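Local coordinates for FrpC operon protein (Neisseria meningitidis, PDB 5EDF) that binds the RTX protein FrpC of the meningococcus, is iron-regulated, and is thought to take part in adhesion, at residues D100-D106 with G188-Y194; L118-K124 with Y136-R140. All coordinates share one frame; numbering follows the deposited sequence.

Interactions 1 and 2 belong to the same nine-stranded antiparallel sheet. Interaction 1 joins strands 98-105 and 189-193 near the middle of the protein, with its centre about 8 Å from the centre of the chain, whereas interaction 2 lies at the far edge, where strand 124-126 pairs with 133-138. Their centres are about 26 Å apart and their nearest atoms about 16 Å. Along the chain, 118-124 and 136-140 sit inside the loop that interaction 1 closes. Just beyond Asp106, the Cys108-Cys185 disulfide ties that loop again. A bound azide touches Leu110, Ser111, Met114 and Ile162, and Met114 begins the helix that ends in interaction 2.

Interaction 1: residues D100-D106 with G188-Y194; sequences DIVIRKD and GFTVQYY
Ile101 and Val191 press methyl against methyl, CG2 of the first lying 3.5 Å from CG1 of the second. Each of these methyls is anti to its own main-chain nitrogen, and the two side chains slant across one another. Ile101 also runs alongside Tyr193, its CG1 3.8 Å from the tyrosine CB and both side chains pointing the same way. Tyr193 takes the less common first torsion (chi1 60°), with CG between the backbone N and the carbonyl carbon; its ring then leads away from strand 98-105, and its OH is bonded to His212 ND1. Farther along, Ile103 CG2 approaches Phe189 CD1 obliquely, while Arg104 O lies at the edge of that ring, 3.5 Å from CD1. These apolar groups share one face of the sheet, where Val215 and Val223 of helix 205-224 and Met28 of strand 26-31 pack on them.

The two strands are antiparallel neighbours in the nine-stranded sheet, flanked by 61-70 and 178-186. Two hydrogen-bonded pairs, Val102 with Gln192 and Arg104 with Thr190, alternate with the non-hydrogen-bonded pair Ile103 and Val191. Thr190 N to Arg104 O is short at 2.8 Å but bent, 145° at the hydrogen.

On the opposite face, Arg104 and Thr190 lie side by side, Arg104 CB 3.4 Å from Thr190 OG1. Two waters are bonded to that hydroxyl: one links it to Val102 O, the other to Asp106 OD2. Asp106 OD2 also forms a long salt bridge, 3.6 Å, with Arg104 NE. At the other end, where the strands part, one water joins Asp100 O to Tyr194 N, and a second accepts from Asp100 N while donating to Tyr194 O at 2.7 Å.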
loop_
_atom_site.group_PDB
_atom_site.type_symbol
_atom_site.label_atom_id
_atom_site.label_comp_id
_atom_site.label_asym_id
_atom_site.label_seq_id
_atom_site.Cartn_x
_atom_site.Cartn_y
_atom_site.Cartn_z
ATOM N N ASP A 100 -0.245 3.625 4.332
ATOM C CA ASP A 100 0.386 4.569 3.420
ATOM C C ASP A 100 0.920 3.854 2.212
ATOM O O ASP A 100 1.541 2.786 2.341
ATOM C CB ASP A 100 1.516 5.294 4.123
ATOM C CG ASP A 100 1.006 6.213 5.202
ATOM O OD1 ASP A 100 0.279 7.150 4.871
ATOM O OD2 ASP A 100 1.378 5.974 6.367
ATOM N N ILE A 101 0.705 4.408 1.038
ATOM C CA ILE A 101 1.174 3.817 -0.207
ATOM C C ILE A 101 2.021 4.844 -0.929
ATOM O O ILE A 101 1.546 5.951 -1.211
ATOM C CB ILE A 101 -0.011 3.322 -1.086
ATOM C CG1 ILE A 101 -0.838 2.266 -0.328
ATOM C CG2 ILE A 101 0.543 2.812 -2.426
ATOM C CD1 ILE A 101 -2.175 1.971 -0.949
ATOM N N VAL A 102 3.289 4.518 -1.170
ATOM C CA VAL A 102 4.243 5.461 -1.742
ATOM C C VAL A 102 4.396 5.173 -3.225
ATOM O O VAL A 102 4.784 4.074 -3.625
ATOM C CB VAL A 102 5.566 5.442 -0.995
ATOM C CG1 VAL A 102 6.579 6.395 -1.660
ATOM C CG2 VAL A 102 5.381 5.813 0.463
ATOM N N ILE A 103 4.131 6.196 -4.032
ATOM C CA ILE A 103 4.132 6.117 -5.488
ATOM C C ILE A 103 5.253 6.984 -6.033
ATOM O O ILE A 103 5.330 8.176 -5.705
ATOM C CB ILE A 103 2.800 6.592 -6.070
ATOM C CG1 ILE A 103 1.643 5.810 -5.486
ATOM C CG2 ILE A 103 2.813 6.485 -7.616
ATOM C CD1 ILE A 103 0.256 6.386 -5.786
ATOM N N ARG A 104 6.091 6.404 -6.886
ATOM C CA ARG A 104 7.169 7.113 -7.596
ATOM C C ARG A 104 7.140 6.705 -9.043
ATOM O O ARG A 104 6.559 5.689 -9.398
ATOM C CB ARG A 104 8.555 6.766 -7.039
ATOM C CG ARG A 104 8.706 7.143 -5.614
ATOM C CD ARG A 104 10.116 6.834 -5.120
ATOM N NE ARG A 104 11.008 7.838 -5.659
ATOM C CZ ARG A 104 11.544 8.864 -4.983
ATOM N NH1 ARG A 104 11.375 9.014 -3.682
ATOM N NH2 ARG A 104 12.287 9.723 -5.636
ATOM N N LYS A 105 7.782 7.492 -9.914
ATOM C CA LYS A 105 7.913 7.083 -11.298
ATOM C C LYS A 105 9.355 6.720 -11.602
ATOM O O LYS A 105 10.174 7.587 -11.814
ATOM C CB LYS A 105 7.383 8.160 -12.231
ATOM C CG LYS A 105 7.228 7.674 -13.686
ATOM C CD LYS A 105 6.791 8.737 -14.639
ATOM C CE LYS A 105 7.894 9.698 -14.924
ATOM N NZ LYS A 105 8.745 9.174 -16.040
ATOM N N ASP A 106 9.606 5.430 -11.696
ATOM C CA ASP A 106 10.946 4.880 -11.915
ATOM C C ASP A 106 10.842 3.570 -12.639
ATOM O O ASP A 106 9.852 2.878 -12.513
ATOM C CB ASP A 106 11.621 4.616 -10.583
ATOM C CG ASP A 106 12.071 5.876 -9.888
ATOM O OD1 ASP A 106 12.725 6.697 -10.567
ATOM O OD2 ASP A 106 11.820 6.037 -8.668
ATOM N N GLY A 188 4.634 1.758 -15.080
ATOM C CA GLY A 188 5.786 2.682 -15.073
ATOM C C GLY A 188 6.066 3.332 -13.721
ATOM O O GLY A 188 7.076 4.048 -13.554
ATOM N N PHE A 189 5.178 3.087 -12.771
ATOM C CA PHE A 189 5.329 3.601 -11.414
ATOM C C PHE A 189 5.828 2.518 -10.497
ATOM O O PHE A 189 5.573 1.327 -10.736
ATOM C CB PHE A 189 4.005 4.157 -10.859
ATOM C CG PHE A 189 3.445 5.263 -11.693
ATOM C CD1 PHE A 189 3.888 6.542 -11.508
ATOM C CD2 PHE A 189 2.507 5.011 -12.714
ATOM C CE1 PHE A 189 3.411 7.591 -12.351
ATOM C CE2 PHE A 189 2.002 6.032 -13.516
ATOM C CZ PHE A 189 2.472 7.314 -13.339
ATOM N N THR A 190 6.560 2.883 -9.468
ATOM C CA THR A 190 6.815 1.968 -8.370
ATOM C C THR A 190 5.842 2.287 -7.250
ATOM O O THR A 190 5.547 3.458 -6.987
ATOM C CB THR A 190 8.251 2.032 -7.863
ATOM O OG1 THR A 190 8.531 3.340 -7.351
ATOM C CG2 THR A 190 9.250 1.705 -8.980
ATOM N N VAL A 191 5.302 1.228 -6.644
ATOM C CA VAL A 191 4.257 1.358 -5.638
ATOM C C VAL A 191 4.667 0.459 -4.484
ATOM O O VAL A 191 4.765 -0.772 -4.650
ATOM C CB VAL A 191 2.909 0.985 -6.238
ATOM C CG1 VAL A 191 1.832 1.066 -5.208
ATOM C CG2 VAL A 191 2.615 1.916 -7.436
ATOM N N GLN A 192 4.986 1.059 -3.345
ATOM C CA GLN A 192 5.613 0.358 -2.224
ATOM C C GLN A 192 4.844 0.695 -0.973
ATOM O O GLN A 192 4.576 1.874 -0.686
ATOM C CB GLN A 192 7.070 0.761 -2.103
ATOM C CG GLN A 192 7.898 0.409 -3.331
ATOM C CD GLN A 192 9.308 0.912 -3.333
ATOM O OE1 GLN A 192 9.769 1.528 -2.391
ATOM N NE2 GLN A 192 9.998 0.664 -4.446
ATOM N N TYR A 193 4.516 -0.319 -0.173
ATOM C CA TYR A 193 3.674 -0.078 0.987
ATOM C C TYR A 193 3.746 -1.223 1.977
ATOM O O TYR A 193 4.102 -2.338 1.626
ATOM C CB TYR A 193 2.238 0.168 0.531
ATOM C CG TYR A 193 1.554 -0.931 -0.246
ATOM C CD1 TYR A 193 0.694 -1.815 0.380
ATOM C CD2 TYR A 193 1.740 -1.069 -1.614
ATOM C CE1 TYR A 193 0.054 -2.822 -0.333
ATOM C CE2 TYR A 193 1.102 -2.055 -2.337
ATOM C CZ TYR A 193 0.266 -2.943 -1.697
ATOM O OH TYR A 193 -0.426 -3.945 -2.345
ATOM N N TYR A 194 3.339 -0.944 3.195
ATOM C CA TYR A 194 3.129 -1.878 4.294
ATOM C C TYR A 194 1.626 -1.904 4.576
ATOM O O TYR A 194 1.098 -0.998 5.240
ATOM C CB TYR A 194 3.895 -1.443 5.542
ATOM C CG TYR A 194 5.387 -1.439 5.424
ATOM C CD1 TYR A 194 6.107 -2.598 5.328
ATOM C CD2 TYR A 194 6.115 -0.237 5.427
ATOM C CE1 TYR A 194 7.484 -2.608 5.197
ATOM C CE2 TYR A 194 7.501 -0.227 5.310
ATOM C CZ TYR A 194 8.189 -1.405 5.199
ATOM O OH TYR A 194 9.583 -1.407 5.091
HETATM O O HOH W 1 3.429 1.897 3.977
HETATM O O HOH W 2 1.378 1.630 5.959
HETATM O O HOH W 3 7.548 3.737 -4.664
HETATM O O HOH W 4 7.977 0.699 -12.516
HETATM O O HOH W 5 11.226 3.825 -6.988
#

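Interaction 2: residues L118-K124 with Y136-R140; sequences LLTYGVK and YEDKR
Asp138 OD1, on a carboxylate that rests against Val123 CG2, is gripped by two donors of Arg140. The backbone N closes an Asx turn from the anti side, and Arg140 NE reaches Asp138 OD1 on the syn side at 2.8 Å, from the opposite face of the carboxylate. With NH2 bonded to Asp138 OD2, the guanidinium holds the acid side-on through two nitrogens, a salt bridge that fixes the rotation of both groups. Asp138 has CG anti to its main-chain N (chi1 -174°), which sets the carboxylate where it meets both Val123 CG2 and Arg140. Val123 CG2 lies over one face of this guanidinium, toward its rim, and 3.7 Å from Asp138 CG.

Lys124 and Glu137 form an antiparallel hydrogen-bonded pair at the edge of the nine-stranded sheet. Glu137 N meets Lys124 O at 2.8 Å. Lys124 N gives the straighter bond to Glu137 O, 170° at the hydrogen.

Helix 114-120 ends just before this pairing in a Schellman motif: Gly122 N bonds to Leu119 O and Val123 N to Leu118 O, with Gly122 at positive phi. The last turn packs against Tyr136. Leu118 CD1 sits over one face of its ring, 4.0 Å from the centroid, a CH-pi contact, and Leu119 CD2 comes to the ring edge near CE1. The Tyr136 hydroxyl is bonded to Glu134. Across the turn, a water donates to Gly122 O at 2.8 Å and accepts from Lys139 N at 2.9 Å.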
loop_
_atom_site.group_PDB
_atom_site.type_symbol
_atom_site.label_atom_id
_atom_site.label_comp_id
_atom_site.label_asym_id
_atom_site.label_seq_id
_atom_site.Cartn_x
_atom_site.Cartn_y
_atom_site.Cartn_z
ATOM N N LEU A 118 15.374 -17.282 -3.990
ATOM C CA LEU A 118 14.765 -17.852 -2.788
ATOM C C LEU A 118 15.044 -19.351 -2.690
ATOM O O LEU A 118 15.387 -19.828 -1.620
ATOM C CB LEU A 118 13.260 -17.612 -2.772
ATOM C CG LEU A 118 12.786 -16.201 -2.545
ATOM C CD1 LEU A 118 11.277 -16.076 -2.625
ATOM C CD2 LEU A 118 13.274 -15.667 -1.184
ATOM N N LEU A 119 14.901 -20.092 -3.785
ATOM C CA LEU A 119 15.184 -21.502 -3.752
ATOM C C LEU A 119 16.635 -21.790 -3.350
ATOM O O LEU A 119 16.882 -22.722 -2.573
ATOM C CB LEU A 119 14.816 -22.121 -5.084
ATOM C CG LEU A 119 13.336 -22.074 -5.448
ATOM C CD1 LEU A 119 13.133 -22.460 -6.909
ATOM C CD2 LEU A 119 12.509 -22.956 -4.539
ATOM N N THR A 120 17.576 -20.988 -3.860
ATOM C CA THR A 120 18.994 -21.200 -3.525
ATOM C C THR A 120 19.236 -20.973 -2.028
ATOM O O THR A 120 20.157 -21.547 -1.460
ATOM C CB THR A 120 19.988 -20.353 -4.368
ATOM O OG1 THR A 120 19.923 -18.962 -4.026
ATOM C CG2 THR A 120 19.753 -20.511 -5.861
ATOM N N TYR A 121 18.381 -20.183 -1.399
ATOM C CA TYR A 121 18.494 -19.855 0.006
ATOM C C TYR A 121 17.830 -20.877 0.923
ATOM O O TYR A 121 17.969 -20.769 2.139
ATOM C CB TYR A 121 17.884 -18.473 0.287
ATOM C CG TYR A 121 18.644 -17.271 -0.174
ATOM C CD1 TYR A 121 19.847 -17.383 -0.873
ATOM C CD2 TYR A 121 18.165 -15.990 0.110
ATOM C CE1 TYR A 121 20.552 -16.256 -1.274
ATOM C CE2 TYR A 121 18.849 -14.884 -0.276
ATOM C CZ TYR A 121 20.049 -15.009 -0.966
ATOM O OH TYR A 121 20.719 -13.862 -1.348
ATOM N N GLY A 122 17.134 -21.885 0.372
ATOM C CA GLY A 122 16.429 -22.853 1.205
ATOM C C GLY A 122 14.998 -22.495 1.525
ATOM O O GLY A 122 14.381 -23.147 2.365
ATOM N N VAL A 123 14.457 -21.495 0.840
ATOM C CA VAL A 123 13.034 -21.149 0.923
ATOM C C VAL A 123 12.340 -22.040 -0.097
ATOM O O VAL A 123 12.921 -22.392 -1.142
ATOM C CB VAL A 123 12.847 -19.684 0.616
ATOM C CG1 VAL A 123 11.374 -19.279 0.638
ATOM C CG2 VAL A 123 13.659 -18.847 1.631
ATOM N N LYS A 124 11.151 -22.528 0.238
ATOM C CA LYS A 124 10.533 -23.564 -0.590
ATOM C C LYS A 124 9.300 -23.091 -1.354
ATOM O O LYS A 124 8.524 -22.304 -0.832
ATOM C CB LYS A 124 10.147 -24.737 0.280
ATOM C CG LYS A 124 11.262 -25.339 1.070
ATOM C CD LYS A 124 12.422 -25.849 0.189
ATOM C CE LYS A 124 13.559 -26.396 1.013
ATOM N NZ LYS A 124 13.151 -27.606 1.792
ATOM N N TYR A 136 5.892 -18.979 -1.919
ATOM C CA TYR A 136 7.051 -19.548 -1.225
ATOM C C TYR A 136 6.881 -19.454 0.271
ATOM O O TYR A 136 6.255 -18.502 0.792
ATOM C CB TYR A 136 8.351 -18.832 -1.589
ATOM C CG TYR A 136 8.706 -18.829 -3.057
ATOM C CD1 TYR A 136 9.588 -19.762 -3.589
ATOM C CD2 TYR A 136 8.089 -17.951 -3.944
ATOM C CE1 TYR A 136 9.853 -19.807 -4.972
ATOM C CE2 TYR A 136 8.374 -17.976 -5.308
ATOM C CZ TYR A 136 9.261 -18.897 -5.819
ATOM O OH TYR A 136 9.548 -18.953 -7.174
ATOM N N GLU A 137 7.472 -20.408 0.975
ATOM C CA GLU A 137 7.375 -20.472 2.416
ATOM C C GLU A 137 8.773 -20.702 2.956
ATOM O O GLU A 137 9.462 -21.646 2.533
ATOM C CB GLU A 137 6.423 -21.582 2.873
ATOM C CG GLU A 137 6.169 -21.582 4.367
ATOM C CD GLU A 137 5.098 -22.602 4.775
ATOM O OE1 GLU A 137 4.740 -23.455 3.947
ATOM O OE2 GLU A 137 4.640 -22.555 5.925
ATOM N N ASP A 138 9.188 -19.837 3.877
ATOM C CA ASP A 138 10.478 -19.957 4.521
ATOM C C ASP A 138 10.206 -20.551 5.896
ATOM O O ASP A 138 9.590 -19.908 6.752
ATOM C CB ASP A 138 11.137 -18.594 4.631
ATOM C CG ASP A 138 12.541 -18.657 5.152
ATOM O OD1 ASP A 138 13.052 -19.739 5.539
ATOM O OD2 ASP A 138 13.191 -17.576 5.149
ATOM N N LYS A 139 10.630 -21.787 6.091
ATOM C CA LYS A 139 10.545 -22.479 7.362
ATOM C C LYS A 139 11.938 -22.915 7.813
ATOM O O LYS A 139 12.080 -23.912 8.545
ATOM C CB LYS A 139 9.638 -23.718 7.226
ATOM C CG LYS A 139 8.174 -23.399 7.218
ATOM C CD LYS A 139 7.316 -24.650 6.951
ATOM C CE LYS A 139 7.153 -25.539 8.159
ATOM N NZ LYS A 139 6.215 -26.664 7.844
ATOM N N ARG A 140 12.975 -22.192 7.387
ATOM C CA ARG A 140 14.318 -22.570 7.782
ATOM C C ARG A 140 14.499 -22.516 9.287
ATOM O O ARG A 140 13.884 -21.719 9.994
ATOM C CB ARG A 140 15.372 -21.734 7.079
ATOM C CG ARG A 140 15.415 -21.970 5.609
ATOM C CD ARG A 140 16.350 -20.976 4.943
ATOM N NE ARG A 140 15.853 -19.604 5.031
ATOM C CZ ARG A 140 16.551 -18.532 4.694
ATOM N NH1 ARG A 140 17.793 -18.627 4.270
ATOM N NH2 ARG A 140 15.983 -17.340 4.821
HETATM O O HOH W 6 12.181 -23.218 4.044
#